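Local coordinates for protein pyruvate kinase 1 (Trypanosoma brucei brucei, PDB 4KCW) that catalyses the transfer of a phosphoryl group from phosphoenolpyruvate to ADP, yielding pyruvate and ATP in the last step of glycolysis, at residues T297-S302 with D326-S331; I236-E241 with E254-I259; E184-A189 with F213-E218. All blocks are in the same frame, centred on the assembly; numbering follows the deposited sequence.

In the fold
All three contacts belong to the barrel part of the chain, built round an eight-stranded parallel barrel. Interactions 1 and 2 are buried and share that barrel sheet. They come within about 6 Å of each other at their nearest atoms without touching, and both reach the bound oxalate. Their chemistry differs: 236-241 and 254-259 are joined by strand-to-strand hydrogen bonds, whereas 297-302 and 326-331 rely on waters and apolar side chains. Interaction 3 lies further out and is only partly buried, with a single arginine bridging two loops. It abuts interaction 2, where I214 packs on S238 and the backbone N of F213 lies close to the carboxylate of E241.

Interaction 1. Residues T297-S302 with D326-S331; sequences TQMLES and DCVMLS. With OXL (oxalate ion), chain E.
T297 and S331 are the nearest CA pair, 6.3 Å apart, and the loop 297-300 runs almost perpendicular (94°) to the end of the strand 327-330. No direct hydrogen bond joins the two segments; two waters bridge them instead. Water 1 donates to M329 O at 2.8 Å and accepts from M299 N at 3.1 Å, with a weaker bond from T297 N. Water 2 sits between the hydroxyls of T297 and S331, 2.6 Å from S331 OG, and also donates to O1 of the oxalate. T297 itself donates from OG1 to oxalate O4 at 2.5 Å, an unusually short length that should not be pressed. With chi1 at -64°, OG1 lies opposite the carbonyl carbon and faces the oxalate, and CG2 is placed trans to the backbone N.

Away from the oxalate the contact becomes apolar. M299 crosses V328 at about a right angle, its chain bending at chi3 (73°), and M299 SD lies 3.9 Å from V328 CG1 with CE beside the same methyl. Next to it, L300 CD1 meets L330 CD2 at 4.0 Å. Helices 311-323 and 340-357 wall in this apolar layer. The loop after the seventh strand and the end of the eighth strand of the (beta/alpha)8 barrel thus line the pyruvate kinase active site on their polar side, where oxalate resembles the enolate of pyruvate.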
ATOM      1  N   THR A 297       4.741  22.326  27.243  1.00 27.78           N
ATOM      2  CA  THR A 297       5.417  23.594  27.506  1.00 27.27           C
ATOM      3  C   THR A 297       5.195  24.646  26.420  1.00 28.13           C
ATOM      4  O   THR A 297       5.535  24.440  25.261  1.00 28.74           O
ATOM      5  CB  THR A 297       6.909  23.447  27.801  1.00 28.54           C
ATOM      6  OG1 THR A 297       7.091  22.685  29.015  1.00 28.11           O
ATOM      7  CG2 THR A 297       7.548  24.846  27.972  1.00 24.34           C
ATOM      8  N   GLN A 298       4.613  25.774  26.819  1.00 26.45           N
ATOM      9  CA  GLN A 298       4.378  26.887  25.918  1.00 29.06           C
ATOM     10  C   GLN A 298       3.405  26.524  24.802  1.00 28.85           C
ATOM     11  O   GLN A 298       3.366  27.199  23.772  1.00 31.94           O
ATOM     12  CB  GLN A 298       5.684  27.400  25.320  1.00 27.48           C
ATOM     13  CG  GLN A 298       6.634  28.023  26.319  1.00 28.57           C
ATOM     14  CD  GLN A 298       7.804  28.733  25.637  1.00 32.92           C
ATOM     15  OE1 GLN A 298       8.222  28.366  24.534  1.00 31.92           O
ATOM     16  NE2 GLN A 298       8.266  29.805  26.246  1.00 36.78           N
ATOM     17  N   MET A 299       2.576  25.509  25.036  1.00 25.97           N
ATOM     18  CA  MET A 299       1.565  25.100  24.053  1.00 25.48           C
ATOM     19  C   MET A 299       0.493  26.171  23.784  1.00 23.88           C
ATOM     20  O   MET A 299       0.154  26.415  22.645  1.00 23.63           O
ATOM     21  CB  MET A 299       0.943  23.753  24.424  1.00 25.29           C
ATOM     22  CG  MET A 299       1.982  22.639  24.608  1.00 27.91           C
ATOM     23  SD  MET A 299       1.349  20.973  24.285  1.00 32.54           S
ATOM     24  CE  MET A 299       1.207  20.988  22.498  1.00 26.16           C
ATOM     25  N   LEU A 300       0.071  26.885  24.823  1.00 24.47           N
ATOM     26  CA  LEU A 300      -0.892  27.999  24.683  1.00 25.93           C
ATOM     27  C   LEU A 300      -0.388  29.241  25.422  1.00 28.74           C
ATOM     28  O   LEU A 300      -1.157  29.930  26.126  1.00 29.42           O
ATOM     29  CB  LEU A 300      -2.270  27.595  25.220  1.00 24.41           C
ATOM     30  CG  LEU A 300      -2.878  26.388  24.515  1.00 24.29           C
ATOM     31  CD1 LEU A 300      -4.156  25.919  25.190  1.00 22.88           C
ATOM     32  CD2 LEU A 300      -3.135  26.737  23.054  1.00 23.68           C
ATOM     33  N   GLU A 301       0.901  29.522  25.242  1.00 27.74           N
ATOM     34  CA  GLU A 301       1.662  30.368  26.135  1.00 28.19           C
ATOM     35  C   GLU A 301       1.077  31.785  26.255  1.00 28.46           C
ATOM     36  O   GLU A 301       0.924  32.315  27.369  1.00 25.90           O
ATOM     37  CB  GLU A 301       3.113  30.435  25.651  1.00 31.35           C
ATOM     38  CG  GLU A 301       4.007  31.393  26.416  1.00 34.96           C
ATOM     39  CD  GLU A 301       4.340  30.922  27.833  1.00 39.43           C
ATOM     40  OE1 GLU A 301       4.920  31.728  28.599  1.00 52.04           O
ATOM     41  OE2 GLU A 301       4.079  29.746  28.172  1.00 36.85           O
ATOM     42  N   SER A 302       0.800  32.416  25.115  1.00 27.21           N
ATOM     43  CA  SER A 302       0.193  33.752  25.122  1.00 28.33           C
ATOM     44  C   SER A 302      -1.067  33.818  25.999  1.00 29.71           C
ATOM     45  O   SER A 302      -1.321  34.833  26.639  1.00 32.97           O
ATOM     46  CB  SER A 302      -0.121  34.236  23.702  1.00 26.70           C
ATOM     47  OG  SER A 302      -1.226  33.538  23.157  1.00 27.63           O
ATOM     48  N   ASP A 326      -0.459  11.109  23.858  1.00 21.47           N
ATOM     49  CA  ASP A 326      -1.598  10.796  24.683  1.00 22.42           C
ATOM     50  C   ASP A 326      -2.104  12.082  25.311  1.00 22.60           C
ATOM     51  O   ASP A 326      -3.317  12.354  25.284  1.00 22.00           O
ATOM     52  CB  ASP A 326      -1.226   9.776  25.765  1.00 23.72           C
ATOM     53  CG  ASP A 326      -0.856   8.416  25.182  1.00 26.43           C
ATOM     54  OD1 ASP A 326       0.327   8.247  24.762  1.00 25.73           O
ATOM     55  OD2 ASP A 326      -1.739   7.505  25.163  1.00 27.20           O
ATOM     56  N   CYS A 327      -1.168  12.904  25.811  1.00 20.41           N
ATOM     57  CA  CYS A 327      -1.511  14.036  26.651  1.00 20.93           C
ATOM     58  C   CYS A 327      -0.869  15.274  26.158  1.00 21.29           C
ATOM     59  O   CYS A 327       0.310  15.257  25.758  1.00 19.25           O
ATOM     60  CB  CYS A 327      -1.022  13.835  28.093  1.00 23.10           C
ATOM     61  SG  CYS A 327      -1.686  12.399  28.925  1.00 26.26           S
ATOM     62  N   VAL A 328      -1.516  16.388  26.469  1.00 21.83           N
ATOM     63  CA  VAL A 328      -0.881  17.675  26.327  1.00 23.14           C
ATOM     64  C   VAL A 328      -0.937  18.398  27.645  1.00 24.32           C
ATOM     65  O   VAL A 328      -1.764  18.069  28.490  1.00 23.67           O
ATOM     66  CB  VAL A 328      -1.554  18.509  25.218  1.00 23.90           C
ATOM     67  CG1 VAL A 328      -1.123  17.973  23.863  1.00 22.85           C
ATOM     68  CG2 VAL A 328      -3.077  18.424  25.340  1.00 22.88           C
ATOM     69  N   MET A 329       0.063  19.242  27.886  1.00 25.51           N
ATOM     70  CA  MET A 329       0.295  19.816  29.201  1.00 26.33           C
ATOM     71  C   MET A 329       0.242  21.360  29.208  1.00 27.06           C
ATOM     72  O   MET A 329       0.643  22.025  28.237  1.00 25.06           O
ATOM     73  CB  MET A 329       1.629  19.362  29.742  1.00 26.73           C
ATOM     74  CG  MET A 329       1.798  19.643  31.216  1.00 28.30           C
ATOM     75  SD  MET A 329       3.282  18.834  31.862  1.00 31.98           S
ATOM     76  CE  MET A 329       4.355  20.254  32.053  1.00 31.34           C
ATOM     77  N   LEU A 330      -0.211  21.916  30.328  1.00 25.57           N
ATOM     78  CA  LEU A 330      -0.162  23.353  30.551  1.00 25.29           C
ATOM     79  C   LEU A 330       0.682  23.630  31.762  1.00 25.66           C
ATOM     80  O   LEU A 330       0.624  22.886  32.757  1.00 27.30           O
ATOM     81  CB  LEU A 330      -1.557  23.903  30.770  1.00 23.34           C
ATOM     82  CG  LEU A 330      -2.436  23.741  29.547  1.00 22.70           C
ATOM     83  CD1 LEU A 330      -3.890  23.704  29.933  1.00 22.21           C
ATOM     84  CD2 LEU A 330      -2.157  24.854  28.546  1.00 23.00           C
ATOM     85  N   SER A 331       1.470  24.692  31.695  1.00 25.82           N
ATOM     86  CA  SER A 331       2.360  25.023  32.795  1.00 27.95           C
ATOM     87  C   SER A 331       2.051  26.379  33.422  1.00 27.45           C
ATOM     88  O   SER A 331       1.085  26.499  34.166  1.00 26.28           O
ATOM     89  CB  SER A 331       3.821  24.882  32.376  1.00 28.00           C
ATOM     90  OG  SER A 331       4.130  23.499  32.254  1.00 29.29           O
TER
HETATM   91  C1  OXL E1003       9.662  21.241  31.847  1.00 48.60           C
HETATM   92  C2  OXL E1003      10.214  21.903  30.562  1.00 44.84           C
HETATM   93  O1  OXL E1003       8.454  20.825  31.886  1.00 46.88           O
HETATM   94  O2  OXL E1003      11.421  22.269  30.611  1.00 33.87           O
HETATM   95  O3  OXL E1003      10.507  21.074  32.758  1.00 43.36           O
HETATM   96  O4  OXL E1003       9.463  21.991  29.539  1.00 41.73           O
HETATM   97  O   HOH W   1       2.097  24.362  27.825  1.00 23.76           O
HETATM   98  O   HOH W   2       6.562  22.824  31.498  1.00 30.65           O

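Interaction 2. Residues I236-E241 with E254-I259; sequences IISKIE and EASNGI. With MG (magnesium ion), chain C; OXL (oxalate ion), chain E.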
ATOM      1  N   ILE A 236       6.604   6.224  36.750  1.00 27.43           N
ATOM      2  CA  ILE A 236       7.656   7.172  36.462  1.00 27.46           C
ATOM      3  C   ILE A 236       7.592   7.599  35.006  1.00 27.48           C
ATOM      4  O   ILE A 236       7.866   6.797  34.080  1.00 26.92           O
ATOM      5  CB  ILE A 236       9.070   6.610  36.757  1.00 26.73           C
ATOM      6  CG1 ILE A 236       9.194   6.173  38.238  1.00 25.68           C
ATOM      7  CG2 ILE A 236      10.106   7.673  36.423  1.00 24.61           C
ATOM      8  CD1 ILE A 236      10.370   5.249  38.507  1.00 23.28           C
ATOM      9  N   ILE A 237       7.207   8.850  34.808  1.00 25.12           N
ATOM     10  CA  ILE A 237       7.306   9.495  33.520  1.00 25.35           C
ATOM     11  C   ILE A 237       8.632  10.274  33.475  1.00 25.79           C
ATOM     12  O   ILE A 237       8.830  11.227  34.250  1.00 24.89           O
ATOM     13  CB  ILE A 237       6.123  10.478  33.336  1.00 25.87           C
ATOM     14  CG1 ILE A 237       4.817   9.836  33.824  1.00 26.25           C
ATOM     15  CG2 ILE A 237       6.033  10.977  31.905  1.00 24.68           C
ATOM     16  CD1 ILE A 237       4.329   8.717  32.948  1.00 25.23           C
ATOM     17  N   SER A 238       9.556   9.848  32.605  1.00 24.97           N
ATOM     18  CA  SER A 238      10.842  10.537  32.487  1.00 24.28           C
ATOM     19  C   SER A 238      10.710  11.747  31.591  1.00 24.45           C
ATOM     20  O   SER A 238      10.185  11.666  30.472  1.00 23.87           O
ATOM     21  CB  SER A 238      11.919   9.602  31.945  1.00 25.24           C
ATOM     22  OG  SER A 238      12.031   8.448  32.742  1.00 26.80           O
ATOM     23  N   LYS A 239      11.188  12.879  32.077  1.00 25.37           N
ATOM     24  CA  LYS A 239      11.183  14.092  31.291  1.00 25.96           C
ATOM     25  C   LYS A 239      12.436  14.151  30.435  1.00 26.86           C
ATOM     26  O   LYS A 239      13.537  14.071  30.965  1.00 30.16           O
ATOM     27  CB  LYS A 239      11.120  15.293  32.218  1.00 25.98           C
ATOM     28  CG  LYS A 239       9.819  15.385  32.987  1.00 26.35           C
ATOM     29  CD  LYS A 239       9.875  16.478  34.052  1.00 28.73           C
ATOM     30  CE  LYS A 239      10.050  17.864  33.438  1.00 28.05           C
ATOM     31  NZ  LYS A 239       9.876  18.928  34.465  1.00 29.15           N
ATOM     32  N   ILE A 240      12.267  14.165  29.107  1.00 26.55           N
ATOM     33  CA  ILE A 240      13.395  14.355  28.184  1.00 24.23           C
ATOM     34  C   ILE A 240      13.606  15.842  27.924  1.00 26.32           C
ATOM     35  O   ILE A 240      12.686  16.559  27.508  1.00 23.86           O
ATOM     36  CB  ILE A 240      13.169  13.659  26.826  1.00 23.83           C
ATOM     37  CG1 ILE A 240      12.823  12.183  27.021  1.00 22.55           C
ATOM     38  CG2 ILE A 240      14.405  13.814  25.939  1.00 22.02           C
ATOM     39  CD1 ILE A 240      13.844  11.440  27.829  1.00 22.19           C
ATOM     40  N   GLU A 241      14.825  16.298  28.160  1.00 27.87           N
ATOM     41  CA  GLU A 241      15.064  17.693  28.484  1.00 30.31           C
ATOM     42  C   GLU A 241      16.452  18.125  28.039  1.00 30.30           C
ATOM     43  O   GLU A 241      16.742  19.303  28.018  1.00 31.42           O
ATOM     44  CB  GLU A 241      14.914  17.929  29.993  1.00 30.33           C
ATOM     45  CG  GLU A 241      13.505  18.226  30.413  1.00 32.95           C
ATOM     46  CD  GLU A 241      13.424  19.008  31.708  1.00 31.70           C
ATOM     47  OE1 GLU A 241      13.159  20.225  31.636  1.00 32.53           O
ATOM     48  OE2 GLU A 241      13.506  18.389  32.793  1.00 29.85           O
ATOM     49  N   GLU A 254      12.471   2.161  27.817  1.00 30.58           N
ATOM     50  CA  GLU A 254      12.277   0.817  28.292  1.00 32.22           C
ATOM     51  C   GLU A 254      12.212   0.768  29.821  1.00 32.54           C
ATOM     52  O   GLU A 254      11.509  -0.070  30.397  1.00 30.96           O
ATOM     53  CB  GLU A 254      13.338  -0.116  27.750  1.00 41.10           C
ATOM     54  CG  GLU A 254      13.235  -1.525  28.296  1.00 58.46           C
ATOM     55  CD  GLU A 254      14.062  -2.518  27.504  1.00 83.06           C
ATOM     56  OE1 GLU A 254      15.026  -3.080  28.069  1.00 88.91           O
ATOM     57  OE2 GLU A 254      13.750  -2.734  26.314  1.00103.47           O
ATOM     58  N   ALA A 255      12.914   1.691  30.478  1.00 30.78           N
ATOM     59  CA  ALA A 255      12.972   1.699  31.935  1.00 30.45           C
ATOM     60  C   ALA A 255      11.774   2.378  32.583  1.00 30.85           C
ATOM     61  O   ALA A 255      11.520   2.160  33.766  1.00 33.58           O
ATOM     62  CB  ALA A 255      14.279   2.326  32.435  1.00 29.97           C
ATOM     63  N   SER A 256      11.084   3.242  31.822  1.00 29.33           N
ATOM     64  CA  SER A 256      10.100   4.195  32.380  1.00 27.24           C
ATOM     65  C   SER A 256       8.709   3.637  32.191  1.00 28.61           C
ATOM     66  O   SER A 256       8.512   2.735  31.375  1.00 32.86           O
ATOM     67  CB  SER A 256      10.171   5.542  31.648  1.00 26.60           C
ATOM     68  OG  SER A 256      11.403   6.213  31.839  1.00 25.90           O
ATOM     69  N   ASN A 257       7.721   4.287  32.797  1.00 26.27           N
ATOM     70  CA  ASN A 257       6.314   3.982  32.499  1.00 26.10           C
ATOM     71  C   ASN A 257       5.775   4.827  31.382  1.00 26.52           C
ATOM     72  O   ASN A 257       4.641   4.607  30.922  1.00 26.29           O
ATOM     73  CB  ASN A 257       5.445   4.202  33.741  1.00 26.26           C
ATOM     74  CG  ASN A 257       5.789   3.239  34.866  1.00 30.47           C
ATOM     75  OD1 ASN A 257       6.565   3.571  35.778  1.00 29.08           O
ATOM     76  ND2 ASN A 257       5.353   1.997  34.716  1.00 27.46           N
ATOM     77  N   GLY A 258       6.516   5.892  31.054  1.00 25.83           N
ATOM     78  CA  GLY A 258       6.068   6.897  30.091  1.00 24.85           C
ATOM     79  C   GLY A 258       7.086   8.025  29.999  1.00 25.62           C
ATOM     80  O   GLY A 258       8.040   8.078  30.781  1.00 27.26           O
ATOM     81  N   ILE A 259       6.792   9.004  29.156  1.00 24.13           N
ATOM     82  CA  ILE A 259       7.753  10.011  28.766  1.00 23.87           C
ATOM     83  C   ILE A 259       7.034  11.333  28.638  1.00 25.09           C
ATOM     84  O   ILE A 259       5.858  11.394  28.193  1.00 25.53           O
ATOM     85  CB  ILE A 259       8.374   9.678  27.392  1.00 24.99           C
ATOM     86  CG1 ILE A 259       9.262   8.440  27.485  1.00 23.91           C
ATOM     87  CG2 ILE A 259       9.144  10.872  26.824  1.00 23.18           C
ATOM     88  CD1 ILE A 259      10.399   8.601  28.460  1.00 24.77           C
TER
HETATM   89 MG    MG C1001      12.462  21.648  32.777  1.00 29.73          MG
HETATM   90  C1  OXL E1003       9.662  21.241  31.847  1.00 48.60           C
HETATM   91  C2  OXL E1003      10.214  21.903  30.562  1.00 44.84           C
HETATM   92  O1  OXL E1003       8.454  20.825  31.886  1.00 46.88           O
HETATM   93  O2  OXL E1003      11.421  22.269  30.611  1.00 33.87           O
HETATM   94  O3  OXL E1003      10.507  21.074  32.758  1.00 43.36           O
HETATM   95  O4  OXL E1003       9.463  21.991  29.539  1.00 41.73           O
HETATM   96  O   HOH W   3      12.922  20.267  34.465  1.00 27.83           O
HETATM   97  O   HOH W   4      11.655  23.215  33.598  1.00 30.68           O
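I237-S238 and G258-I259 pair as the fifth and sixth parallel strands of the (beta/alpha)8 barrel, joined by a beta-alpha-beta crossover through helices 243-247 and 249-255. S238 N donates to G258 O at 3.0 Å, and the CA-H groups of I237 and I259 add weaker contacts to the carbonyls opposite. Where 256-257 leads from the helix into the strand, N257 grips I236 twice. N257 N donates to I236 O at 2.8 Å, and N257 OD1 receives I236 N in a nearly straight bond (172°), the donor tilted 30° from the amide carbonyl plane.

On the face bearing S238 and I259, the hydroxyls of S238 and S256 are modelled only 2.5 Å apart, OG to OG, a separation to be read with caution. I259 CD1 packs against S238 O and CB, and I259 CG2 meets I240 CG1 at 3.9 Å. On the other face I237 CG2 presses on the backbone of I259.

K239, near the C-terminal end of the strand, and E241, just beyond it, turn to the ligands. E241 OE1 binds the magnesium ion together with D265. A bend at chi3 (64°) brings K239 NZ to oxalate O3, to which it donates at 2.8 Å.

Interaction 3. Residues E184-A189 with F213-E218; sequences EVDLPA and FIRTAE
R215 and L187 form a side-chain-to-backbone bridge between two loops on the catalytic side of the barrel. The segment 184-189 leads from the strand 177-179 of the small mixed sheet to the barrel helix 192-203. The other segment, 213-218, follows the barrel strand 208-211 and runs into the start of helix 217-226. R215 NH1 donates to L187 O at 3.1 Å in a nearly straight bond (170°). The oxygen lies at the edge of the guanidinium and in its plane, and the hydrogen bond is also in the plane of the L187 carbonyl.

The arginine is folded back on its own loop. A chi1 of 54° tucks CG in over the main chain, flanked by N and C, and bends at chi2 and chi3 bring R215 NE to F213 O at 3.1 Å. Two in-plane bonds, one to each loop, would fix the rotation of the guanidinium in this conformer. R215 is deposited in two conformers, however, so the bridge may not be permanently made.

The carboxylate of D186 stands almost at right angles to the guanidinium plane (87°). D186 OD2 stays 4.2 Å from R215 NH1, too far for a salt bridge, and D186 is poorly ordered, so any electrostatic attraction is probably loose. A small apolar touch adds to the contact, with A189 CB 4.5 Å from I214 CD1.

Beyond the pair, P88 packs on both F213 and R215, and T216 caps the start of helix 217-226 through OG1 to Q219 N. The contact thus ties the return connection from the inserted small-sheet domain to the loop after the fourth barrel strand, as in other pyruvate kinases, where the inserted domain can close over the active site at the mouth of the (beta/alpha)8 barrel.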
ATOM      1  N   GLU A 184      30.237  19.267  30.869  1.00 88.27           N
ATOM      2  CA  GLU A 184      30.340  18.170  31.832  0.50 88.16           C
ATOM      3  C   GLU A 184      29.666  18.511  33.165  1.00 88.15           C
ATOM      4  O   GLU A 184      30.327  18.615  34.205  1.00 88.13           O
ATOM      5  CB  GLU A 184      31.806  17.761  32.048  0.50 89.41           C
ATOM      6  CG  GLU A 184      32.777  18.924  32.184  0.50 77.91           C
ATOM      7  CD  GLU A 184      33.925  18.829  31.205  0.50 73.48           C
ATOM      8  OE1 GLU A 184      34.967  18.234  31.563  0.50 67.65           O
ATOM      9  OE2 GLU A 184      33.768  19.310  30.063  0.50 65.60           O
ATOM     10  N   VAL A 185      28.344  18.699  33.123  1.00 83.33           N
ATOM     11  CA  VAL A 185      27.534  18.827  34.338  1.00 75.91           C
ATOM     12  C   VAL A 185      27.152  17.435  34.820  1.00 79.17           C
ATOM     13  O   VAL A 185      26.470  16.698  34.108  1.00 83.65           O
ATOM     14  CB  VAL A 185      26.224  19.618  34.076  1.00 70.79           C
ATOM     15  CG1 VAL A 185      25.470  19.859  35.380  1.00 61.81           C
ATOM     16  CG2 VAL A 185      26.514  20.932  33.368  1.00 63.66           C
ATOM     17  N   ASP A 186      27.645  17.051  35.995  1.00 73.24           N
ATOM     18  CA  ASP A 186      27.172  15.832  36.651  1.00 81.14           C
ATOM     19  C   ASP A 186      26.596  16.121  38.026  1.00 79.70           C
ATOM     20  O   ASP A 186      27.305  16.109  39.041  1.00 84.93           O
ATOM     21  CB  ASP A 186      28.273  14.764  36.733  1.00 96.31           C
ATOM     22  CG  ASP A 186      27.706  13.333  36.826  1.00106.13           C
ATOM     23  OD1 ASP A 186      28.265  12.522  37.597  1.00107.93           O
ATOM     24  OD2 ASP A 186      26.711  13.021  36.123  1.00 86.07           O
ATOM     25  N   LEU A 187      25.319  16.479  38.033  1.00 63.89           N
ATOM     26  CA  LEU A 187      24.528  16.499  39.245  1.00 59.37           C
ATOM     27  C   LEU A 187      23.655  15.247  39.291  1.00 59.63           C
ATOM     28  O   LEU A 187      23.372  14.649  38.242  1.00 57.09           O
ATOM     29  CB  LEU A 187      23.654  17.757  39.272  1.00 57.25           C
ATOM     30  CG  LEU A 187      24.364  19.054  39.662  1.00 56.26           C
ATOM     31  CD1 LEU A 187      23.822  20.221  38.843  1.00 51.37           C
ATOM     32  CD2 LEU A 187      24.218  19.298  41.164  1.00 43.94           C
ATOM     33  N   PRO A 188      23.250  14.818  40.507  1.00 62.26           N
ATOM     34  CA  PRO A 188      22.399  13.611  40.599  1.00 60.36           C
ATOM     35  C   PRO A 188      21.012  13.836  39.960  1.00 64.10           C
ATOM     36  O   PRO A 188      20.445  14.942  40.054  1.00 64.45           O
ATOM     37  CB  PRO A 188      22.262  13.396  42.109  1.00 57.89           C
ATOM     38  CG  PRO A 188      22.418  14.773  42.702  1.00 57.73           C
ATOM     39  CD  PRO A 188      23.357  15.534  41.797  1.00 51.84           C
ATOM     40  N   ALA A 189      20.465  12.800  39.334  1.00 60.74           N
ATOM     41  CA  ALA A 189      19.028  12.770  39.052  1.00 65.08           C
ATOM     42  C   ALA A 189      18.191  12.895  40.335  1.00 60.14           C
ATOM     43  O   ALA A 189      17.181  13.610  40.355  1.00 47.35           O
ATOM     44  CB  ALA A 189      18.650  11.513  38.284  1.00 63.63           C
ATOM     45  N   PHE A 213      14.941  15.941  33.792  1.00 27.97           N
ATOM     46  CA  PHE A 213      16.341  15.822  33.329  1.00 33.37           C
ATOM     47  C   PHE A 213      16.889  14.398  33.282  1.00 32.95           C
ATOM     48  O   PHE A 213      18.100  14.192  33.325  1.00 33.93           O
ATOM     49  CB  PHE A 213      17.288  16.717  34.157  1.00 34.51           C
ATOM     50  CG  PHE A 213      17.101  18.192  33.906  1.00 37.67           C
ATOM     51  CD1 PHE A 213      17.533  18.769  32.710  1.00 37.48           C
ATOM     52  CD2 PHE A 213      16.435  19.002  34.851  1.00 38.32           C
ATOM     53  CE1 PHE A 213      17.337  20.126  32.472  1.00 41.54           C
ATOM     54  CE2 PHE A 213      16.200  20.349  34.598  1.00 37.64           C
ATOM     55  CZ  PHE A 213      16.662  20.916  33.417  1.00 41.89           C
ATOM     56  N   ILE A 214      16.011  13.420  33.174  1.00 31.17           N
ATOM     57  CA  ILE A 214      16.472  12.056  33.022  1.00 31.17           C
ATOM     58  C   ILE A 214      17.376  11.955  31.808  1.00 31.81           C
ATOM     59  O   ILE A 214      16.975  12.300  30.692  1.00 32.60           O
ATOM     60  CB  ILE A 214      15.296  11.093  32.869  1.00 30.04           C
ATOM     61  CG1 ILE A 214      14.527  11.009  34.187  1.00 32.05           C
ATOM     62  CG2 ILE A 214      15.791   9.730  32.441  1.00 28.64           C
ATOM     63  CD1 ILE A 214      15.380  10.572  35.375  1.00 29.69           C
ATOM     64  N   ARG A 215      18.613  11.523  32.005  1.00 34.13           N
ATOM     65  CA  ARG A 215      19.508  11.325  30.875  0.50 35.34           C
ATOM     66  C   ARG A 215      19.956   9.877  30.625  1.00 35.28           C
ATOM     67  O   ARG A 215      20.589   9.590  29.600  1.00 38.01           O
ATOM     68  CB  ARG A 215      20.703  12.275  30.944  0.50 37.91           C
ATOM     69  CG  ARG A 215      21.480  12.227  32.243  0.50 41.76           C
ATOM     70  CD  ARG A 215      21.992  13.611  32.615  0.50 44.54           C
ATOM     71  NE  ARG A 215      21.155  14.212  33.647  0.50 46.59           N
ATOM     72  CZ  ARG A 215      21.548  14.424  34.900  0.50 43.82           C
ATOM     73  NH1 ARG A 215      22.812  14.203  35.255  0.50 41.10           N
ATOM     74  NH2 ARG A 215      20.686  14.880  35.786  0.50 42.47           N
ATOM     75  N   THR A 216      19.571   8.955  31.514  1.00 32.21           N
ATOM     76  CA  THR A 216      19.948   7.520  31.351  1.00 34.10           C
ATOM     77  C   THR A 216      18.930   6.589  31.994  1.00 33.61           C
ATOM     78  O   THR A 216      18.273   6.952  32.990  1.00 31.62           O
ATOM     79  CB  THR A 216      21.343   7.170  31.969  1.00 32.90           C
ATOM     80  OG1 THR A 216      21.306   7.381  33.386  1.00 34.50           O
ATOM     81  CG2 THR A 216      22.471   7.992  31.341  1.00 29.39           C
ATOM     82  N   ALA A 217      18.880   5.354  31.503  1.00 30.13           N
ATOM     83  CA  ALA A 217      18.069   4.352  32.151  1.00 30.46           C
ATOM     84  C   ALA A 217      18.493   4.153  33.599  1.00 33.80           C
ATOM     85  O   ALA A 217      17.642   4.018  34.474  1.00 36.84           O
ATOM     86  CB  ALA A 217      18.119   3.049  31.390  1.00 30.51           C
ATOM     87  N   GLU A 218      19.808   4.190  33.859  1.00 37.46           N
ATOM     88  CA  GLU A 218      20.317   4.182  35.234  1.00 43.35           C
ATOM     89  C   GLU A 218      19.605   5.221  36.128  1.00 39.08           C
ATOM     90  O   GLU A 218      19.139   4.891  37.222  1.00 40.84           O
ATOM     91  CB  GLU A 218      21.847   4.381  35.275  1.00 51.32           C
ATOM     92  CG  GLU A 218      22.642   3.121  35.633  1.00 72.84           C
ATOM     93  CD  GLU A 218      22.070   2.348  36.838  1.00 87.44           C
ATOM     94  OE1 GLU A 218      22.025   2.906  37.958  1.00 79.01           O
ATOM     95  OE2 GLU A 218      21.726   1.151  36.683  1.00 89.02           O
TER